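PDB 5H3K: Slr0280 protein from Synechocystis sp., which is of unknown function but carries a domain of the phosphodiester glycosidase (NAGPA) family, which suggests a related hydrolytic activity. Local coordinates for residues T391-T399 and I470-L481; L426-N437 and P457-R466. All blocks are in the same frame, centred on the assembly; numbering follows the deposited sequence.

Interaction 1: residues T391-T399 and I470-L481; sequences TTGSGQRLT and IPAGVLAVGTTL
T392 OG1 is the polar pivot between T391-T399 and I470-L481: it takes a hydrogen bond from S394 N (3.2 Å, 156° at the hydrogen), a weak one from G395 N, and lies 2.9 Å from water 1. That water donates to V474 O of the other segment (2.8 Å) and, more weakly, to Q396 OE1, so one solvent molecule ties the turn to the loop. With chi1 at 74°, OG1 sits between the backbone N and the carbonyl carbon, facing its own turn, while CG2 swings the other way to touch L481 CD2 at 3.7 Å. T479 CG2 closes on T392 CB (3.6 Å). The backbones meet beside it through T392 CA-H to T480 O (3.2 Å) and L481 CA-H to T391 O. With a valine in place of T392, S394 N would probably lose its side-chain acceptor, and water 1 one of the groups that hold it. Further along, the Q396 amide crosses V474, NE2 lying against its two methyls. L398 carries the apolar part of the contact: CD1 meets L475 tip to tip (CD1 to CD1 4.1 Å), and also I470 CG2, whose side chain it crosses at about a right angle, while CD2 slides past P471 CD. The arrangement is that of a beta hairpin between strands 379-392 and 397-403, closed by a type I turn with a G1 bulge at G395 and an ST turn at T392, packed against an irregular loop.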
ATOM      1  N   THR A 391       5.349 -13.793  35.237  1.00 13.11           N
ATOM      2  CA  THR A 391       5.378 -14.560  36.483  1.00 14.09           C
ATOM      3  C   THR A 391       6.828 -14.740  36.926  1.00 12.85           C
ATOM      4  O   THR A 391       7.663 -15.215  36.155  1.00 14.70           O
ATOM      5  CB  THR A 391       4.733 -15.951  36.302  1.00 18.69           C
ATOM      6  OG1 THR A 391       3.356 -15.799  35.947  1.00 20.80           O
ATOM      7  CG2 THR A 391       4.817 -16.770  37.595  1.00 15.90           C
ATOM      8  N   THR A 392       7.122 -14.350  38.162  1.00 17.03           N
ATOM      9  CA  THR A 392       8.484 -14.423  38.697  1.00 14.57           C
ATOM     10  C   THR A 392       8.781 -15.785  39.314  1.00 16.00           C
ATOM     11  O   THR A 392       7.899 -16.642  39.425  1.00 15.34           O
ATOM     12  CB  THR A 392       8.728 -13.385  39.799  1.00 15.11           C
ATOM     13  OG1 THR A 392       8.057 -13.807  40.993  1.00 15.23           O
ATOM     14  CG2 THR A 392       8.233 -12.003  39.393  1.00 15.48           C
ATOM     15  N   GLY A 393      10.030 -15.966  39.741  1.00 12.49           N
ATOM     16  CA  GLY A 393      10.462 -17.225  40.316  1.00 16.27           C
ATOM     17  C   GLY A 393       9.871 -17.503  41.686  1.00 14.78           C
ATOM     18  O   GLY A 393      10.076 -18.585  42.248  1.00 18.01           O
ATOM     19  N   SER A 394       9.150 -16.538  42.240  1.00 14.85           N
ATOM     20  CA  SER A 394       8.447 -16.780  43.499  1.00 18.80           C
ATOM     21  C   SER A 394       6.975 -17.084  43.234  1.00 23.61           C
ATOM     22  O   SER A 394       6.272 -17.621  44.092  1.00 23.69           O
ATOM     23  CB  SER A 394       8.572 -15.588  44.447  1.00 16.04           C
ATOM     24  OG  SER A 394       7.845 -14.473  43.967  1.00 22.99           O
ATOM     25  N   GLY A 395       6.506 -16.738  42.039  1.00 21.62           N
ATOM     26  CA  GLY A 395       5.118 -16.982  41.690  1.00 20.56           C
ATOM     27  C   GLY A 395       4.290 -15.715  41.573  1.00 19.11           C
ATOM     28  O   GLY A 395       3.142 -15.772  41.122  1.00 25.37           O
ATOM     29  N   GLN A 396       4.859 -14.581  41.983  1.00 15.62           N
ATOM     30  CA  GLN A 396       4.199 -13.281  41.824  1.00 17.66           C
ATOM     31  C   GLN A 396       3.861 -13.018  40.358  1.00 20.68           C
ATOM     32  O   GLN A 396       4.579 -13.462  39.457  1.00 15.82           O
ATOM     33  CB  GLN A 396       5.093 -12.142  42.320  1.00 17.76           C
ATOM     34  CG  GLN A 396       5.050 -11.861  43.815  1.00 25.56           C
ATOM     35  CD  GLN A 396       6.416 -11.479  44.362  1.00 25.90           C
ATOM     36  OE1 GLN A 396       7.239 -12.349  44.658  1.00 38.45           O
ATOM     37  NE2 GLN A 396       6.675 -10.184  44.478  1.00 27.16           N
ATOM     38  N   ARG A 397       2.776 -12.286  40.122  1.00 21.68           N
ATOM     39  CA  ARG A 397       2.351 -11.981  38.759  1.00 19.98           C
ATOM     40  C   ARG A 397       2.311 -10.480  38.500  1.00 19.93           C
ATOM     41  O   ARG A 397       1.883  -9.708  39.352  1.00 22.04           O
ATOM     42  CB  ARG A 397       0.968 -12.579  38.494  1.00 18.51           C
ATOM     43  CG  ARG A 397       0.931 -14.087  38.501  1.00 17.86           C
ATOM     44  CD  ARG A 397      -0.468 -14.587  38.265  1.00 25.30           C
ATOM     45  NE  ARG A 397      -0.449 -15.707  37.330  1.00 36.35           N
ATOM     46  CZ  ARG A 397      -1.261 -15.835  36.285  1.00 31.76           C
ATOM     47  NH1 ARG A 397      -2.184 -14.914  36.034  1.00 29.78           N
ATOM     48  NH2 ARG A 397      -1.147 -16.892  35.488  1.00 32.74           N
ATOM     49  N   LEU A 398       2.757 -10.073  37.312  1.00 17.35           N
ATOM     50  CA  LEU A 398       2.550  -8.710  36.851  1.00 12.72           C
ATOM     51  C   LEU A 398       1.842  -8.796  35.503  1.00 13.56           C
ATOM     52  O   LEU A 398       2.067  -9.741  34.737  1.00 14.42           O
ATOM     53  CB  LEU A 398       3.884  -7.977  36.670  1.00 16.13           C
ATOM     54  CG  LEU A 398       4.739  -7.678  37.903  1.00 21.43           C
ATOM     55  CD1 LEU A 398       6.112  -7.133  37.495  1.00 19.07           C
ATOM     56  CD2 LEU A 398       4.018  -6.700  38.815  1.00 16.54           C
ATOM     57  N   THR A 399       0.989  -7.822  35.207  1.00 14.59           N
ATOM     58  CA  THR A 399       0.332  -7.795  33.902  1.00 12.27           C
ATOM     59  C   THR A 399       0.904  -6.642  33.098  1.00 15.77           C
ATOM     60  O   THR A 399       0.896  -5.496  33.549  1.00 14.16           O
ATOM     61  CB  THR A 399      -1.187  -7.621  34.002  1.00 19.92           C
ATOM     62  OG1 THR A 399      -1.487  -6.256  34.315  1.00 30.81           O
ATOM     63  CG2 THR A 399      -1.765  -8.533  35.071  1.00 14.60           C
ATOM     64  N   ILE A 470       4.954  -1.078  39.324  1.00 17.06           N
ATOM     65  CA  ILE A 470       5.630  -2.289  39.786  1.00 21.13           C
ATOM     66  C   ILE A 470       6.085  -2.121  41.231  1.00 17.78           C
ATOM     67  O   ILE A 470       6.969  -1.308  41.511  1.00 18.09           O
ATOM     68  CB  ILE A 470       6.847  -2.661  38.890  1.00 21.25           C
ATOM     69  CG1 ILE A 470       6.401  -2.885  37.439  1.00 16.73           C
ATOM     70  CG2 ILE A 470       7.529  -3.919  39.413  1.00 16.53           C
ATOM     71  CD1 ILE A 470       7.522  -3.299  36.490  1.00 14.59           C
ATOM     72  N   PRO A 471       5.476  -2.890  42.149  1.00 22.87           N
ATOM     73  CA  PRO A 471       5.802  -2.846  43.580  1.00 23.32           C
ATOM     74  C   PRO A 471       7.280  -3.124  43.799  1.00 27.73           C
ATOM     75  O   PRO A 471       7.873  -3.911  43.054  1.00 23.90           O
ATOM     76  CB  PRO A 471       4.971  -3.991  44.167  1.00 25.65           C
ATOM     77  CG  PRO A 471       3.851  -4.207  43.193  1.00 26.80           C
ATOM     78  CD  PRO A 471       4.450  -3.903  41.841  1.00 23.50           C
ATOM     79  N   ALA A 472       7.872  -2.489  44.806  1.00 28.11           N
ATOM     80  CA  ALA A 472       9.297  -2.651  45.077  1.00 26.39           C
ATOM     81  C   ALA A 472       9.661  -4.093  45.414  1.00 25.26           C
ATOM     82  O   ALA A 472       8.892  -4.817  46.061  1.00 24.62           O
ATOM     83  CB  ALA A 472       9.747  -1.709  46.190  1.00 30.72           C
ATOM     84  N   GLY A 473      10.830  -4.510  44.938  1.00 28.20           N
ATOM     85  CA  GLY A 473      11.381  -5.806  45.285  1.00 26.15           C
ATOM     86  C   GLY A 473      10.867  -6.976  44.469  1.00 23.86           C
ATOM     87  O   GLY A 473      11.419  -8.073  44.557  1.00 30.11           O
ATOM     88  N   VAL A 474       9.820  -6.754  43.678  1.00 18.05           N
ATOM     89  CA  VAL A 474       9.226  -7.816  42.868  1.00 18.48           C
ATOM     90  C   VAL A 474      10.185  -8.297  41.771  1.00 12.94           C
ATOM     91  O   VAL A 474      10.270  -9.496  41.489  1.00 15.76           O
ATOM     92  CB  VAL A 474       7.884  -7.348  42.251  1.00 20.50           C
ATOM     93  CG1 VAL A 474       7.329  -8.382  41.288  1.00 16.23           C
ATOM     94  CG2 VAL A 474       6.872  -7.070  43.355  1.00 24.02           C
ATOM     95  N   LEU A 475      10.903  -7.357  41.165  1.00 13.91           N
ATOM     96  CA  LEU A 475      11.854  -7.678  40.095  1.00 11.11           C
ATOM     97  C   LEU A 475      13.308  -7.465  40.506  1.00 15.03           C
ATOM     98  O   LEU A 475      14.052  -6.741  39.832  1.00 13.96           O
ATOM     99  CB  LEU A 475      11.559  -6.845  38.847  1.00 10.70           C
ATOM    100  CG  LEU A 475      10.199  -7.086  38.192  1.00 12.11           C
ATOM    101  CD1 LEU A 475      10.067  -6.257  36.911  1.00 12.52           C
ATOM    102  CD2 LEU A 475       9.994  -8.558  37.910  1.00 11.54           C
ATOM    103  N   ALA A 476      13.719  -8.100  41.599  1.00 13.65           N
ATOM    104  CA  ALA A 476      15.114  -8.026  42.038  1.00 11.91           C
ATOM    105  C   ALA A 476      16.064  -8.615  40.990  1.00  9.33           C
ATOM    106  O   ALA A 476      15.706  -9.560  40.281  1.00  9.14           O
ATOM    107  CB  ALA A 476      15.283  -8.744  43.368  1.00 14.87           C
ATOM    108  N   VAL A 477      17.274  -8.066  40.900  1.00  6.97           N
ATOM    109  CA  VAL A 477      18.320  -8.643  40.046  1.00  8.69           C
ATOM    110  C   VAL A 477      18.502 -10.131  40.381  1.00 11.72           C
ATOM    111  O   VAL A 477      18.663 -10.506  41.556  1.00 10.04           O
ATOM    112  CB  VAL A 477      19.663  -7.870  40.198  1.00 10.18           C
ATOM    113  CG1 VAL A 477      20.796  -8.557  39.432  1.00 10.80           C
ATOM    114  CG2 VAL A 477      19.499  -6.421  39.732  1.00 11.55           C
ATOM    115  N   GLY A 478      18.428 -10.980  39.360  1.00  8.36           N
ATOM    116  CA  GLY A 478      18.541 -12.415  39.563  1.00  8.61           C
ATOM    117  C   GLY A 478      17.219 -13.148  39.473  1.00 12.12           C
ATOM    118  O   GLY A 478      17.196 -14.377  39.317  1.00 11.34           O
ATOM    119  N   THR A 479      16.112 -12.410  39.573  1.00  8.35           N
ATOM    120  CA  THR A 479      14.784 -13.030  39.492  1.00 11.63           C
ATOM    121  C   THR A 479      14.550 -13.673  38.116  1.00 11.38           C
ATOM    122  O   THR A 479      14.869 -13.077  37.071  1.00 11.03           O
ATOM    123  CB  THR A 479      13.658 -12.003  39.787  1.00 12.38           C
ATOM    124  OG1 THR A 479      13.918 -11.371  41.046  1.00 13.34           O
ATOM    125  CG2 THR A 479      12.296 -12.685  39.856  1.00 13.72           C
ATOM    126  N   THR A 480      14.007 -14.888  38.124  1.00  9.37           N
ATOM    127  CA  THR A 480      13.649 -15.610  36.900  1.00 13.15           C
ATOM    128  C   THR A 480      12.223 -15.228  36.476  1.00 13.36           C
ATOM    129  O   THR A 480      11.355 -15.071  37.328  1.00  9.78           O
ATOM    130  CB  THR A 480      13.764 -17.135  37.124  1.00 16.76           C
ATOM    131  OG1 THR A 480      15.151 -17.492  37.208  1.00 20.11           O
ATOM    132  CG2 THR A 480      13.141 -17.913  35.977  1.00 20.15           C
ATOM    133  N   LEU A 481      11.988 -15.056  35.170  1.00 11.37           N
ATOM    134  CA  LEU A 481      10.675 -14.611  34.688  1.00 11.17           C
ATOM    135  C   LEU A 481      10.133 -15.503  33.584  1.00 10.97           C
ATOM    136  O   LEU A 481      10.879 -15.980  32.722  1.00 12.01           O
ATOM    137  CB  LEU A 481      10.728 -13.167  34.168  1.00 11.58           C
ATOM    138  CG  LEU A 481      11.190 -12.052  35.098  1.00 12.53           C
ATOM    139  CD1 LEU A 481      11.294 -10.744  34.324  1.00 10.95           C
ATOM    140  CD2 LEU A 481      10.235 -11.890  36.266  1.00 14.90           C
TER
HETATM  141  O   HOH W   1       9.056 -11.683  42.700  1.00 14.85           O

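Interaction 2: residues L426-N437 and P457-R466; sequences LSDNEQVYVVQN and PSDGYLIIDR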
ATOM      1  N   LEU A 426       9.939   7.078  26.112  1.00 18.51           N
ATOM      2  CA  LEU A 426       8.902   7.841  25.429  1.00 19.69           C
ATOM      3  C   LEU A 426       8.158   8.747  26.393  1.00 20.38           C
ATOM      4  O   LEU A 426       7.349   9.572  25.977  1.00 21.38           O
ATOM      5  CB  LEU A 426       7.918   6.900  24.735  1.00 17.15           C
ATOM      6  CG  LEU A 426       8.428   6.038  23.584  1.00 20.00           C
ATOM      7  CD1 LEU A 426       7.365   5.025  23.165  1.00 11.90           C
ATOM      8  CD2 LEU A 426       8.824   6.915  22.405  1.00 22.63           C
ATOM      9  N   SER A 427       8.415   8.580  27.685  1.00 18.60           N
ATOM     10  CA  SER A 427       7.823   9.439  28.711  1.00 18.10           C
ATOM     11  C   SER A 427       8.860   9.711  29.799  1.00 20.97           C
ATOM     12  O   SER A 427       9.884   9.026  29.862  1.00 19.32           O
ATOM     13  CB  SER A 427       6.569   8.806  29.321  1.00 19.05           C
ATOM     14  OG  SER A 427       6.879   7.668  30.118  1.00 19.37           O
ATOM     15  N   ASP A 428       8.612  10.715  30.637  1.00 22.34           N
ATOM     16  CA  ASP A 428       9.527  11.017  31.737  1.00 22.29           C
ATOM     17  C   ASP A 428       9.337  10.049  32.899  1.00 20.61           C
ATOM     18  O   ASP A 428       8.260   9.471  33.067  1.00 19.75           O
ATOM     19  CB  ASP A 428       9.319  12.440  32.258  1.00 23.62           C
ATOM     20  CG  ASP A 428       9.656  13.495  31.240  1.00 25.84           C
ATOM     21  OD1 ASP A 428       9.212  14.650  31.434  1.00 27.57           O
ATOM     22  OD2 ASP A 428      10.361  13.177  30.257  1.00 29.66           O
ATOM     23  N   ASN A 429      10.393   9.886  33.694  1.00 20.28           N
ATOM     24  CA  ASN A 429      10.340   9.129  34.938  1.00 21.11           C
ATOM     25  C   ASN A 429       9.933   7.667  34.747  1.00 14.86           C
ATOM     26  O   ASN A 429       9.102   7.139  35.485  1.00 21.35           O
ATOM     27  CB  ASN A 429       9.425   9.832  35.950  1.00 21.10           C
ATOM     28  CG  ASN A 429       9.830  11.279  36.191  1.00 25.98           C
ATOM     29  OD1 ASN A 429      11.016  11.595  36.271  1.00 25.96           O
ATOM     30  ND2 ASN A 429       8.844  12.165  36.284  1.00 26.01           N
ATOM     31  N   GLU A 430      10.514   7.027  33.739  1.00 18.76           N
ATOM     32  CA  GLU A 430      10.289   5.598  33.523  1.00 19.08           C
ATOM     33  C   GLU A 430      11.283   4.796  34.354  1.00 21.93           C
ATOM     34  O   GLU A 430      12.370   5.291  34.672  1.00 22.79           O
ATOM     35  CB  GLU A 430      10.445   5.244  32.035  1.00 16.89           C
ATOM     36  CG  GLU A 430       9.430   5.939  31.150  1.00 18.67           C
ATOM     37  CD  GLU A 430       9.444   5.446  29.715  1.00 16.43           C
ATOM     38  OE1 GLU A 430       8.469   5.754  28.996  1.00 20.31           O
ATOM     39  OE2 GLU A 430      10.407   4.759  29.304  1.00 14.20           O
ATOM     40  N   GLN A 431      10.907   3.570  34.712  1.00 15.98           N
ATOM     41  CA  GLN A 431      11.853   2.614  35.283  1.00 17.98           C
ATOM     42  C   GLN A 431      12.048   1.489  34.276  1.00 14.72           C
ATOM     43  O   GLN A 431      11.068   0.993  33.710  1.00 13.34           O
ATOM     44  CB  GLN A 431      11.311   2.033  36.588  1.00 19.62           C
ATOM     45  CG  GLN A 431      11.533   2.912  37.809  1.00 30.16           C
ATOM     46  CD  GLN A 431      13.005   3.034  38.182  1.00 27.94           C
ATOM     47  OE1 GLN A 431      13.691   2.034  38.406  1.00 30.03           O
ATOM     48  NE2 GLN A 431      13.493   4.261  38.244  1.00 31.81           N
ATOM     49  N   VAL A 432      13.293   1.081  34.046  1.00 11.57           N
ATOM     50  CA  VAL A 432      13.540  -0.050  33.152  1.00 12.83           C
ATOM     51  C   VAL A 432      14.153  -1.230  33.895  1.00 13.57           C
ATOM     52  O   VAL A 432      15.043  -1.054  34.737  1.00 12.95           O
ATOM     53  CB  VAL A 432      14.411   0.335  31.922  1.00 12.99           C
ATOM     54  CG1 VAL A 432      15.758   0.896  32.353  1.00 15.23           C
ATOM     55  CG2 VAL A 432      14.602  -0.879  30.976  1.00 10.82           C
ATOM     56  N   TYR A 433      13.664  -2.431  33.581  1.00  7.81           N
ATOM     57  CA  TYR A 433      14.253  -3.667  34.079  1.00  9.47           C
ATOM     58  C   TYR A 433      14.777  -4.435  32.885  1.00 11.22           C
ATOM     59  O   TYR A 433      14.018  -4.735  31.948  1.00  8.83           O
ATOM     60  CB  TYR A 433      13.209  -4.498  34.829  1.00  9.26           C
ATOM     61  CG  TYR A 433      12.585  -3.753  35.987  1.00 11.08           C
ATOM     62  CD1 TYR A 433      13.027  -3.954  37.291  1.00 14.50           C
ATOM     63  CD2 TYR A 433      11.563  -2.830  35.781  1.00 11.95           C
ATOM     64  CE1 TYR A 433      12.455  -3.260  38.358  1.00 14.78           C
ATOM     65  CE2 TYR A 433      10.989  -2.129  36.839  1.00 17.15           C
ATOM     66  CZ  TYR A 433      11.439  -2.350  38.122  1.00 20.62           C
ATOM     67  OH  TYR A 433      10.857  -1.660  39.161  1.00 16.75           O
ATOM     68  N   VAL A 434      16.075  -4.731  32.903  1.00  7.99           N
ATOM     69  CA  VAL A 434      16.708  -5.456  31.813  1.00  7.91           C
ATOM     70  C   VAL A 434      16.584  -6.957  32.066  1.00 12.04           C
ATOM     71  O   VAL A 434      16.934  -7.443  33.146  1.00 11.13           O
ATOM     72  CB  VAL A 434      18.193  -5.071  31.661  1.00  9.08           C
ATOM     73  CG1 VAL A 434      18.799  -5.781  30.467  1.00 10.06           C
ATOM     74  CG2 VAL A 434      18.336  -3.566  31.513  1.00 11.70           C
ATOM     75  N   VAL A 435      16.067  -7.685  31.078  1.00  5.86           N
ATOM     76  CA  VAL A 435      15.915  -9.136  31.183  1.00  7.11           C
ATOM     77  C   VAL A 435      16.798  -9.812  30.134  1.00 10.59           C
ATOM     78  O   VAL A 435      16.770  -9.450  28.954  1.00  9.03           O
ATOM     79  CB  VAL A 435      14.439  -9.570  31.018  1.00  8.28           C
ATOM     80  CG1 VAL A 435      14.305 -11.074  31.205  1.00  9.09           C
ATOM     81  CG2 VAL A 435      13.549  -8.826  32.016  1.00  7.56           C
ATOM     82  N   GLN A 436      17.618 -10.762  30.573  1.00  7.84           N
ATOM     83  CA  GLN A 436      18.466 -11.525  29.663  1.00  9.14           C
ATOM     84  C   GLN A 436      18.330 -12.985  30.009  1.00 11.76           C
ATOM     85  O   GLN A 436      18.481 -13.358  31.165  1.00 10.30           O
ATOM     86  CB  GLN A 436      19.929 -11.104  29.791  1.00 11.28           C
ATOM     87  CG  GLN A 436      20.204  -9.665  29.421  1.00 15.40           C
ATOM     88  CD  GLN A 436      21.670  -9.292  29.569  1.00 20.35           C
ATOM     89  OE1 GLN A 436      22.071  -8.664  30.556  1.00 21.56           O
ATOM     90  NE2 GLN A 436      22.476  -9.673  28.587  1.00 19.30           N
ATOM     91  N   ASN A 437      18.008 -13.806  29.017  1.00 13.54           N
ATOM     92  CA  ASN A 437      17.826 -15.237  29.237  1.00 15.11           C
ATOM     93  C   ASN A 437      16.891 -15.519  30.411  1.00 15.43           C
ATOM     94  O   ASN A 437      17.203 -16.330  31.291  1.00 15.55           O
ATOM     95  CB  ASN A 437      19.172 -15.933  29.455  1.00 16.43           C
ATOM     96  CG  ASN A 437      19.089 -17.424  29.217  1.00 25.70           C
ATOM     97  OD1 ASN A 437      18.343 -17.880  28.347  1.00 24.71           O
ATOM     98  ND2 ASN A 437      19.837 -18.197  30.001  1.00 27.18           N
ATOM     99  N   PRO A 457      18.390  -6.389  24.933  1.00 11.33           N
ATOM    100  CA  PRO A 457      19.253  -7.574  24.797  1.00 15.62           C
ATOM    101  C   PRO A 457      18.720  -8.549  23.756  1.00 15.17           C
ATOM    102  O   PRO A 457      17.511  -8.802  23.726  1.00 14.12           O
ATOM    103  CB  PRO A 457      19.193  -8.216  26.194  1.00 14.92           C
ATOM    104  CG  PRO A 457      18.766  -7.107  27.109  1.00 13.51           C
ATOM    105  CD  PRO A 457      17.843  -6.253  26.294  1.00 15.04           C
ATOM    106  N   SER A 458      19.598  -9.087  22.913  1.00 15.67           N
ATOM    107  CA  SER A 458      19.163  -9.988  21.845  1.00 19.27           C
ATOM    108  C   SER A 458      18.567 -11.282  22.384  1.00 19.64           C
ATOM    109  O   SER A 458      17.753 -11.919  21.715  1.00 24.95           O
ATOM    110  CB  SER A 458      20.317 -10.301  20.886  1.00 22.61           C
ATOM    111  OG  SER A 458      21.381 -10.940  21.571  1.00 28.38           O
ATOM    112  N   ASP A 459      18.969 -11.668  23.593  1.00 16.60           N
ATOM    113  CA  ASP A 459      18.456 -12.877  24.224  1.00 19.59           C
ATOM    114  C   ASP A 459      17.483 -12.520  25.340  1.00 16.48           C
ATOM    115  O   ASP A 459      17.297 -13.290  26.281  1.00 15.08           O
ATOM    116  CB  ASP A 459      19.605 -13.713  24.795  1.00 19.44           C
ATOM    117  CG  ASP A 459      20.421 -12.954  25.832  1.00 22.36           C
ATOM    118  OD1 ASP A 459      20.341 -11.702  25.878  1.00 22.39           O
ATOM    119  OD2 ASP A 459      21.165 -13.612  26.596  1.00 25.35           O
ATOM    120  N   GLY A 460      16.867 -11.345  25.241  1.00 12.27           N
ATOM    121  CA  GLY A 460      15.900 -10.938  26.248  1.00 12.71           C
ATOM    122  C   GLY A 460      14.969  -9.825  25.814  1.00 13.75           C
ATOM    123  O   GLY A 460      14.487  -9.810  24.679  1.00 11.65           O
ATOM    124  N   TYR A 461      14.722  -8.892  26.728  1.00  9.40           N
ATOM    125  CA  TYR A 461      13.763  -7.808  26.522  1.00  8.39           C
ATOM    126  C   TYR A 461      13.844  -6.802  27.652  1.00  9.28           C
ATOM    127  O   TYR A 461      14.559  -7.014  28.636  1.00  7.34           O
ATOM    128  CB  TYR A 461      12.329  -8.358  26.426  1.00  5.54           C
ATOM    129  CG  TYR A 461      11.884  -9.202  27.606  1.00  8.08           C
ATOM    130  CD1 TYR A 461      11.221  -8.631  28.692  1.00  5.80           C
ATOM    131  CD2 TYR A 461      12.098 -10.573  27.617  1.00  8.37           C
ATOM    132  CE1 TYR A 461      10.796  -9.405  29.763  1.00  8.00           C
ATOM    133  CE2 TYR A 461      11.679 -11.353  28.680  1.00  8.71           C
ATOM    134  CZ  TYR A 461      11.034 -10.767  29.748  1.00  9.23           C
ATOM    135  OH  TYR A 461      10.633 -11.563  30.802  1.00 10.68           O
ATOM    136  N   LEU A 462      13.108  -5.704  27.510  1.00  6.08           N
ATOM    137  CA  LEU A 462      13.044  -4.698  28.558  1.00  6.89           C
ATOM    138  C   LEU A 462      11.631  -4.648  29.105  1.00  6.95           C
ATOM    139  O   LEU A 462      10.655  -4.780  28.347  1.00  7.62           O
ATOM    140  CB  LEU A 462      13.426  -3.324  28.016  1.00  6.52           C
ATOM    141  CG  LEU A 462      14.808  -3.192  27.385  1.00  9.72           C
ATOM    142  CD1 LEU A 462      15.046  -1.747  26.926  1.00  9.36           C
ATOM    143  CD2 LEU A 462      15.877  -3.617  28.407  1.00  8.75           C
ATOM    144  N   ILE A 463      11.515  -4.504  30.422  1.00  5.72           N
ATOM    145  CA  ILE A 463      10.245  -4.159  31.031  1.00  6.54           C
ATOM    146  C   ILE A 463      10.309  -2.681  31.387  1.00  8.93           C
ATOM    147  O   ILE A 463      11.261  -2.222  32.039  1.00  7.82           O
ATOM    148  CB  ILE A 463       9.964  -4.984  32.290  1.00  7.16           C
ATOM    149  CG1 ILE A 463       9.826  -6.466  31.934  1.00  7.96           C
ATOM    150  CG2 ILE A 463       8.706  -4.460  32.971  1.00  8.00           C
ATOM    151  CD1 ILE A 463       9.918  -7.429  33.153  1.00  7.87           C
ATOM    152  N   ILE A 464       9.311  -1.931  30.933  1.00  9.54           N
ATOM    153  CA  ILE A 464       9.241  -0.491  31.172  1.00  8.99           C
ATOM    154  C   ILE A 464       8.066  -0.191  32.099  1.00 13.29           C
ATOM    155  O   ILE A 464       6.920  -0.563  31.815  1.00  9.96           O
ATOM    156  CB  ILE A 464       9.064   0.305  29.856  1.00  9.84           C
ATOM    157  CG1 ILE A 464      10.297   0.151  28.956  1.00  9.19           C
ATOM    158  CG2 ILE A 464       8.807   1.775  30.146  1.00 11.51           C
ATOM    159  CD1 ILE A 464      11.583   0.637  29.581  1.00 12.75           C
ATOM    160  N   ASP A 465       8.348   0.455  33.223  1.00 12.04           N
ATOM    161  CA  ASP A 465       7.284   0.811  34.157  1.00 16.68           C
ATOM    162  C   ASP A 465       7.003   2.298  34.010  1.00 15.45           C
ATOM    163  O   ASP A 465       7.882   3.128  34.249  1.00 14.33           O
ATOM    164  CB  ASP A 465       7.707   0.473  35.591  1.00 18.35           C
ATOM    165  CG  ASP A 465       6.628   0.773  36.618  1.00 22.65           C
ATOM    166  OD1 ASP A 465       5.506   1.182  36.228  1.00 20.64           O
ATOM    167  OD2 ASP A 465       6.904   0.572  37.827  1.00 24.23           O
ATOM    168  N   ARG A 466       5.785   2.623  33.594  1.00 14.76           N
ATOM    169  CA  ARG A 466       5.353   4.012  33.496  1.00 15.98           C
ATOM    170  C   ARG A 466       4.312   4.283  34.579  1.00 14.29           C
ATOM    171  O   ARG A 466       3.240   3.665  34.598  1.00 16.44           O
ATOM    172  CB  ARG A 466       4.795   4.304  32.094  1.00 16.04           C
ATOM    173  CG  ARG A 466       5.782   3.974  30.979  1.00 13.45           C
ATOM    174  CD  ARG A 466       5.239   4.353  29.613  1.00 10.36           C
ATOM    175  NE  ARG A 466       6.263   4.253  28.582  1.00 10.64           N
ATOM    176  CZ  ARG A 466       6.159   3.498  27.494  1.00 11.30           C
ATOM    177  NH1 ARG A 466       5.076   2.769  27.299  1.00  9.68           N
ATOM    178  NH2 ARG A 466       7.145   3.473  26.602  1.00 10.96           N
TER
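E430 and R466, both extended, lie side by side and form a salt bridge: R466 NE reaches E430 OE1 at 2.7 Å, nearly straight (176°) and in the guanidinium plane, yet 54° out of the carboxylate plane. S427 OG donates to the anti lone pair of E430 OE1 at 2.7 Å. I464 CG2 lies over one face of the guanidinium, off toward its rim. At the other end of the strand pair V435 sits over one face of the Y461 ring in a CH-pi contact, CB 3.8 Å from the centroid, CG1 over CZ and CE2, CG2 over CE1; Y461 CG lies between its backbone N and carbonyl carbon (chi1 55°), which turns the ring under V435. V432 CG2 meets I464 CD1 at 3.7 Å. Within the strands, these pairs are set by the antiparallel ladder of 430-436 and 460-466, with reciprocal backbone bonds at Q431 and D465, Y433 and I463, and V435 and Y461. V434 CG1 meets P457 CG (3.6 Å) in the type I turn P457-G460. G460 CA lies 3.2 Å from V435 O, a closeness that the lack of a side chain allows. Farther out, Y423 OH bonds both E430 OE2 and R466 NH2, Y415 OH also holds NH2, and R414 makes a cation-pi contact with Y461. The buried carboxylate and guanidinium are thus paired with each other and with hydroxyls, which probably offsets the cost of burying charge.

Overall arrangement
Interactions 1 and 2 lie with centres about 14 Å apart in one lobe, about 42 and 33 Å from the centre of the chain. They share a face of the curled sheet: the side of 430-436 and 460-466 that carries Y433, I463, Y461 and D465 is the one the 470-481 loop packs on. D465 OD2 probably accepts a hydrogen bond from I470 N (3.0 Å), fixing the start of the loop soon after strand 460-466 ends. L475 CB touches Y433 CD1 at 3.6 Å, I470 CD1 reaches Y433 CE2, and L481 CD1 lies 3.7 Å from Y461 OH. The loop 470-481 thus lies between the strand pair and the 391-399 hairpin, touching both.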